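Local coordinates for protein ATP-dependent Clp endopeptidase (Clostridium difficile, PDB 3FES) that probably works as the amino-terminal domain of a ClpC-type ATP-driven unfoldase, helping recruit substrates or adaptors for degradation by a partner protease, at residues 34-39 with 84-89; 112-117 with 121-126. All blocks are in the same frame, centred on the assembly; numbering follows the deposited sequence.

Contact 1: residues 34-39 with 84-89; sequences EHILLG and PRSKQI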
loop_
_atom_site.group_PDB
_atom_site.type_symbol
_atom_site.label_atom_id
_atom_site.label_comp_id
_atom_site.label_asym_id
_atom_site.label_seq_id
_atom_site.Cartn_x
_atom_site.Cartn_y
_atom_site.Cartn_z
ATOM N N GLU A 34 -0.151 -4.083 5.071
ATOM C CA GLU A 34 -0.164 -5.167 4.066
ATOM C C GLU A 34 -1.378 -5.046 3.140
ATOM O O GLU A 34 -1.295 -5.362 1.952
ATOM C CB GLU A 34 -0.071 -6.557 4.730
ATOM C CG GLU A 34 -1.287 -7.004 5.539
ATOM C CD GLU A 34 -1.391 -6.434 6.973
ATOM O OE1 GLU A 34 -0.809 -5.403 7.365
ATOM O OE2 GLU A 34 -2.109 -7.050 7.745
ATOM N N HIS A 35 -2.500 -4.602 3.688
ATOM C CA HIS A 35 -3.685 -4.431 2.872
ATOM C C HIS A 35 -3.562 -3.228 1.959
ATOM O O HIS A 35 -4.038 -3.280 0.835
ATOM C CB HIS A 35 -4.915 -4.247 3.731
ATOM C CG HIS A 35 -5.118 -5.328 4.743
ATOM N ND1 HIS A 35 -5.495 -6.609 4.411
ATOM C CD2 HIS A 35 -4.998 -5.307 6.086
ATOM C CE1 HIS A 35 -5.619 -7.327 5.511
ATOM N NE2 HIS A 35 -5.344 -6.552 6.539
ATOM N N ILE A 36 -2.961 -2.147 2.450
ATOM C CA ILE A 36 -2.691 -0.982 1.602
ATOM C C ILE A 36 -1.766 -1.413 0.448
ATOM O O ILE A 36 -1.974 -1.038 -0.707
ATOM C CB ILE A 36 -2.027 0.161 2.422
ATOM C CG1 ILE A 36 -2.952 0.644 3.557
ATOM C CG2 ILE A 36 -1.640 1.343 1.491
ATOM C CD1 ILE A 36 -2.287 1.647 4.477
ATOM N N LEU A 37 -0.717 -2.189 0.765
ATOM C CA LEU A 37 0.163 -2.682 -0.307
ATOM C C LEU A 37 -0.595 -3.501 -1.373
ATOM O O LEU A 37 -0.391 -3.321 -2.603
ATOM C CB LEU A 37 1.304 -3.519 0.317
ATOM C CG LEU A 37 2.417 -3.912 -0.660
ATOM C CD1 LEU A 37 3.297 -2.723 -0.996
ATOM C CD2 LEU A 37 3.282 -4.967 -0.002
ATOM N N LEU A 38 -1.487 -4.378 -0.910
ATOM C CA LEU A 38 -2.288 -5.183 -1.823
ATOM C C LEU A 38 -3.265 -4.286 -2.582
ATOM O O LEU A 38 -3.488 -4.471 -3.787
ATOM C CB LEU A 38 -3.067 -6.259 -1.055
ATOM C CG LEU A 38 -4.013 -7.179 -1.843
ATOM C CD1 LEU A 38 -3.327 -7.850 -3.056
ATOM C CD2 LEU A 38 -4.613 -8.195 -0.891
ATOM N N GLY A 39 -3.812 -3.296 -1.880
ATOM C CA GLY A 39 -4.698 -2.315 -2.542
ATOM C C GLY A 39 -3.992 -1.554 -3.678
ATOM O O GLY A 39 -4.593 -1.300 -4.747
ATOM N N PRO A 84 -3.172 2.103 13.458
ATOM C CA PRO A 84 -2.360 3.304 13.680
ATOM C C PRO A 84 -1.267 3.402 12.629
ATOM O O PRO A 84 -1.007 4.476 12.094
ATOM C CB PRO A 84 -1.808 3.051 15.106
ATOM C CG PRO A 84 -2.995 2.452 15.804
ATOM C CD PRO A 84 -3.387 1.368 14.716
ATOM N N ARG A 85 -0.672 2.272 12.274
ATOM C CA ARG A 85 0.393 2.303 11.274
ATOM C C ARG A 85 -0.107 2.720 9.872
ATOM O O ARG A 85 0.555 3.503 9.171
ATOM C CB ARG A 85 1.124 0.965 11.156
ATOM C CG ARG A 85 2.255 1.039 10.145
ATOM C CD ARG A 85 3.097 -0.242 10.116
ATOM N NE ARG A 85 3.885 -0.479 11.345
ATOM C CZ ARG A 85 3.523 -1.308 12.319
ATOM N NH1 ARG A 85 4.313 -1.488 13.362
ATOM N NH2 ARG A 85 2.360 -1.964 12.232
ATOM N N SER A 86 -1.268 2.204 9.500
ATOM C CA SER A 86 -1.953 2.650 8.289
ATOM C C SER A 86 -2.225 4.131 8.300
ATOM O O SER A 86 -1.968 4.810 7.303
ATOM C CB SER A 86 -3.225 1.839 8.063
ATOM O OG SER A 86 -2.857 0.488 7.741
ATOM N N LYS A 87 -2.740 4.634 9.409
ATOM C CA LYS A 87 -2.946 6.082 9.548
ATOM C C LYS A 87 -1.650 6.891 9.440
ATOM O O LYS A 87 -1.635 7.944 8.801
ATOM C CB LYS A 87 -3.694 6.423 10.846
ATOM C CG LYS A 87 -5.184 5.975 10.770
ATOM C CD LYS A 87 -6.008 6.485 11.954
ATOM C CE LYS A 87 -6.196 7.997 11.890
ATOM N NZ LYS A 87 -7.343 8.335 11.010
ATOM N N GLN A 88 -0.573 6.384 10.052
ATOM C CA GLN A 88 0.728 7.015 9.965
ATOM C C GLN A 88 1.267 7.006 8.530
ATOM O O GLN A 88 1.833 7.998 8.070
ATOM C CB GLN A 88 1.721 6.300 10.904
ATOM C CG GLN A 88 1.457 6.572 12.379
ATOM C CD GLN A 88 2.177 7.819 12.907
ATOM O OE1 GLN A 88 1.542 8.754 13.433
ATOM N NE2 GLN A 88 3.509 7.833 12.787
ATOM N N ILE A 89 1.096 5.889 7.844
ATOM C CA ILE A 89 1.485 5.776 6.419
ATOM C C ILE A 89 0.761 6.811 5.573
ATOM O O ILE A 89 1.388 7.514 4.741
ATOM C CB ILE A 89 1.218 4.357 5.882
ATOM C CG1 ILE A 89 2.286 3.402 6.437
ATOM C CG2 ILE A 89 1.185 4.347 4.289
ATOM C CD1 ILE A 89 1.903 1.912 6.352
#

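Contact 2: residues 112-117 with 121-126; sequences LAIIQE and IANKIL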
loop_
_atom_site.group_PDB
_atom_site.type_symbol
_atom_site.label_atom_id
_atom_site.label_comp_id
_atom_site.label_asym_id
_atom_site.label_seq_id
_atom_site.Cartn_x
_atom_site.Cartn_y
_atom_site.Cartn_z
ATOM N N LEU A 112 5.897 5.104 -1.178
ATOM C CA LEU A 112 7.074 5.734 -0.540
ATOM C C LEU A 112 6.966 5.682 1.004
ATOM O O LEU A 112 7.932 5.422 1.748
ATOM C CB LEU A 112 7.122 7.198 -0.940
ATOM C CG LEU A 112 8.412 7.982 -1.099
ATOM C CD1 LEU A 112 9.550 7.132 -1.652
ATOM C CD2 LEU A 112 8.039 9.086 -2.099
ATOM N N ALA A 113 5.765 6.001 1.462
ATOM C CA ALA A 113 5.473 6.055 2.897
ATOM C C ALA A 113 5.505 4.679 3.552
ATOM O O ALA A 113 6.019 4.546 4.679
ATOM C CB ALA A 113 4.061 6.701 3.074
ATOM N N ILE A 114 4.973 3.662 2.858
ATOM C CA ILE A 114 5.049 2.275 3.353
ATOM C C ILE A 114 6.511 1.938 3.588
ATOM O O ILE A 114 6.900 1.491 4.674
ATOM C CB ILE A 114 4.414 1.261 2.364
ATOM C CG1 ILE A 114 2.872 1.384 2.413
ATOM C CG2 ILE A 114 4.756 -0.195 2.776
ATOM C CD1 ILE A 114 2.170 0.526 1.333
ATOM N N ILE A 115 7.325 2.168 2.574
ATOM C CA ILE A 115 8.784 1.850 2.662
ATOM C C ILE A 115 9.504 2.625 3.767
ATOM O O ILE A 115 10.271 2.044 4.580
ATOM C CB ILE A 115 9.450 2.046 1.300
ATOM C CG1 ILE A 115 8.898 0.999 0.334
ATOM C CG2 ILE A 115 11.036 1.925 1.390
ATOM C CD1 ILE A 115 9.246 1.259 -1.155
ATOM N N GLN A 116 9.257 3.926 3.822
ATOM C CA GLN A 116 9.806 4.775 4.871
ATOM C C GLN A 116 9.433 4.368 6.277
ATOM O O GLN A 116 10.284 4.448 7.181
ATOM C CB GLN A 116 9.354 6.204 4.681
ATOM C CG GLN A 116 10.322 6.978 3.896
ATOM C CD GLN A 116 11.585 7.148 4.652
ATOM O OE1 GLN A 116 11.580 7.608 5.799
ATOM N NE2 GLN A 116 12.683 6.733 4.048
ATOM N N GLU A 117 8.185 3.934 6.454
ATOM C CA GLU A 117 7.692 3.535 7.780
ATOM C C GLU A 117 8.514 2.344 8.309
ATOM O O GLU A 117 8.824 2.257 9.511
ATOM C CB GLU A 117 6.173 3.262 7.757
ATOM C CG GLU A 117 5.554 3.218 9.155
ATOM C CD GLU A 117 5.792 1.879 9.846
ATOM O OE1 GLU A 117 6.072 0.887 9.122
ATOM O OE2 GLU A 117 5.699 1.798 11.104
ATOM N N ILE A 121 3.600 -5.403 8.392
ATOM C CA ILE A 121 3.536 -6.620 7.618
ATOM C C ILE A 121 3.931 -6.397 6.158
ATOM O O ILE A 121 4.572 -7.263 5.558
ATOM C CB ILE A 121 2.155 -7.335 7.761
ATOM C CG1 ILE A 121 2.025 -7.920 9.177
ATOM C CG2 ILE A 121 2.035 -8.511 6.786
ATOM C CD1 ILE A 121 0.687 -8.626 9.452
ATOM N N ALA A 122 3.556 -5.245 5.602
ATOM C CA ALA A 122 3.952 -4.922 4.210
ATOM C C ALA A 122 5.482 -4.952 4.060
ATOM O O ALA A 122 6.008 -5.540 3.123
ATOM C CB ALA A 122 3.352 -3.566 3.758
ATOM N N ASN A 123 6.206 -4.348 4.989
ATOM C CA ASN A 123 7.681 -4.411 4.889
ATOM C C ASN A 123 8.225 -5.818 5.123
ATOM O O ASN A 123 9.220 -6.201 4.488
ATOM C CB ASN A 123 8.342 -3.356 5.780
ATOM C CG ASN A 123 8.183 -1.936 5.183
ATOM O OD1 ASN A 123 7.623 -1.050 5.807
ATOM N ND2 ASN A 123 8.628 -1.759 3.959
ATOM N N LYS A 124 7.578 -6.583 6.006
ATOM C CA LYS A 124 7.981 -7.979 6.237
ATOM C C LYS A 124 7.865 -8.791 4.950
ATOM O O LYS A 124 8.722 -9.608 4.641
ATOM C CB LYS A 124 7.170 -8.628 7.375
ATOM C CG LYS A 124 7.678 -8.237 8.744
ATOM C CD LYS A 124 6.866 -8.850 9.870
ATOM C CE LYS A 124 7.341 -8.296 11.193
ATOM N NZ LYS A 124 6.648 -8.914 12.346
ATOM N N ILE A 125 6.805 -8.536 4.193
ATOM C CA ILE A 125 6.597 -9.221 2.927
ATOM C C ILE A 125 7.633 -8.759 1.891
ATOM O O ILE A 125 8.189 -9.583 1.184
ATOM C CB ILE A 125 5.157 -8.995 2.382
ATOM C CG1 ILE A 125 4.126 -9.699 3.294
ATOM C CG2 ILE A 125 5.070 -9.455 0.889
ATOM C CD1 ILE A 125 2.656 -9.347 2.987
ATOM N N LEU A 126 7.879 -7.451 1.793
ATOM C CA LEU A 126 8.927 -6.968 0.871
ATOM C C LEU A 126 10.298 -7.577 1.240
ATOM O O LEU A 126 11.061 -8.020 0.372
ATOM C CB LEU A 126 9.019 -5.453 0.893
ATOM C CG LEU A 126 7.735 -4.769 0.395
ATOM C CD1 LEU A 126 7.840 -3.289 0.707
ATOM C CD2 LEU A 126 7.599 -4.984 -1.091
#

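Contact 1: residues 34-39 with 84-89
No flat group enters the junction of I36 with S86 and I89: neither the E34 carboxylate nor the H35 imidazole reaches it, and the imidazole is turned to other parts of the fold. One face of that ring carries the CG methylene of E34, 4.1 Å above the plane and over the ring centre, and the ring also meets that of H28 with the two planes inclined by about 65°. The junction itself rests on I36. Its CG1 branch stands opposite the carbonyl carbon (chi1 -61°) and then runs straight on (chi2 174°), which carries CD1 across to helix 84-99. There the side of the CD1 methyl rests against the S86 side chain, 3.5 Å from S86 OG and 3.7 Å from S86 CB. A looser contact continues to the next turn, with I36 CD1 4.4 Å from the CG2 branch of I89. The backbones stay well apart, the closest pair of CA atoms being those of I36 and S86 at 7.6 Å. I36 also packs on I110 and I114 of helix 107-117, and I89 on A113, so the same helix backs both sides. S86 OG donates a hydrogen bond to V31 O, in strand 30-31, while S86 N is hydrogen-bonded to S83 OG at the start of its helix. A buried hydroxyl is thus accommodated beside an isoleucine methyl because the backbone carbonyl of V31 satisfies it, and what joins the two helices directly is van der Waals packing in the hydrophobic core.

Contact 2: residues 112-117 with 121-126
A122 sets its methyl against I114, with A122 CB 3.8 Å from I114 CG2. In I114, CG1 stands opposite the carbonyl carbon, beside the backbone N (chi1 -74°), which leaves CG2 opposite the N and facing A122. The small A122 side chain also packs on L37, and A122 N is hydrogen-bonded to S33 OG. Next comes N123, whose amide lies alongside the last turn of helix 107-117. The nearest amide atom, modelled as OD1 of N123, is 2.9 Å from I114 O, but which end of the amide faces this carbonyl is doubtful. The same amide lies beside I115 CA and close to the carboxylate of E117; the two flat groups are nearly coplanar, 18° apart. E117 has its own partner nearby, OE1 taking the backbone N of E119. One turn further on, L126 adds a light apolar touch, its CD1 4.4 Å from I115 CG1, and N132 of helix 132-142 packs on I115, N123 and L126 alike. The axes of the two segments pass 9.3 Å apart at 86°, an orthogonal pairing of consecutive helices across a short turn. Chemically, the corner combines two apolar contacts, I114 with A122 and I115 with L126, with the N123 amide, which sits by the I114 carbonyl in the last turn and near the E117 carboxylate.

Overall arrangement
Contact 1 closes before contact 2 opens along the chain, yet their centres are only 9 Å apart, and both are buried. Helix 84-99, which contributes to contact 1, is followed directly by helix 107-117 of contact 2 and packs against it, and R85 NE of segment 84-89 forms a salt bridge with E117 OE2 at 2.9 Å. On the other side of contact 1, E34 packs against I121 and A122 of contact 2. Segment 34-39 belongs to the first of two Clp amino-terminal sequence motifs and both segments of contact 2 to the second, so the packing of E34 on I121 and A122 helps join the two motifs into a single compact helical domain.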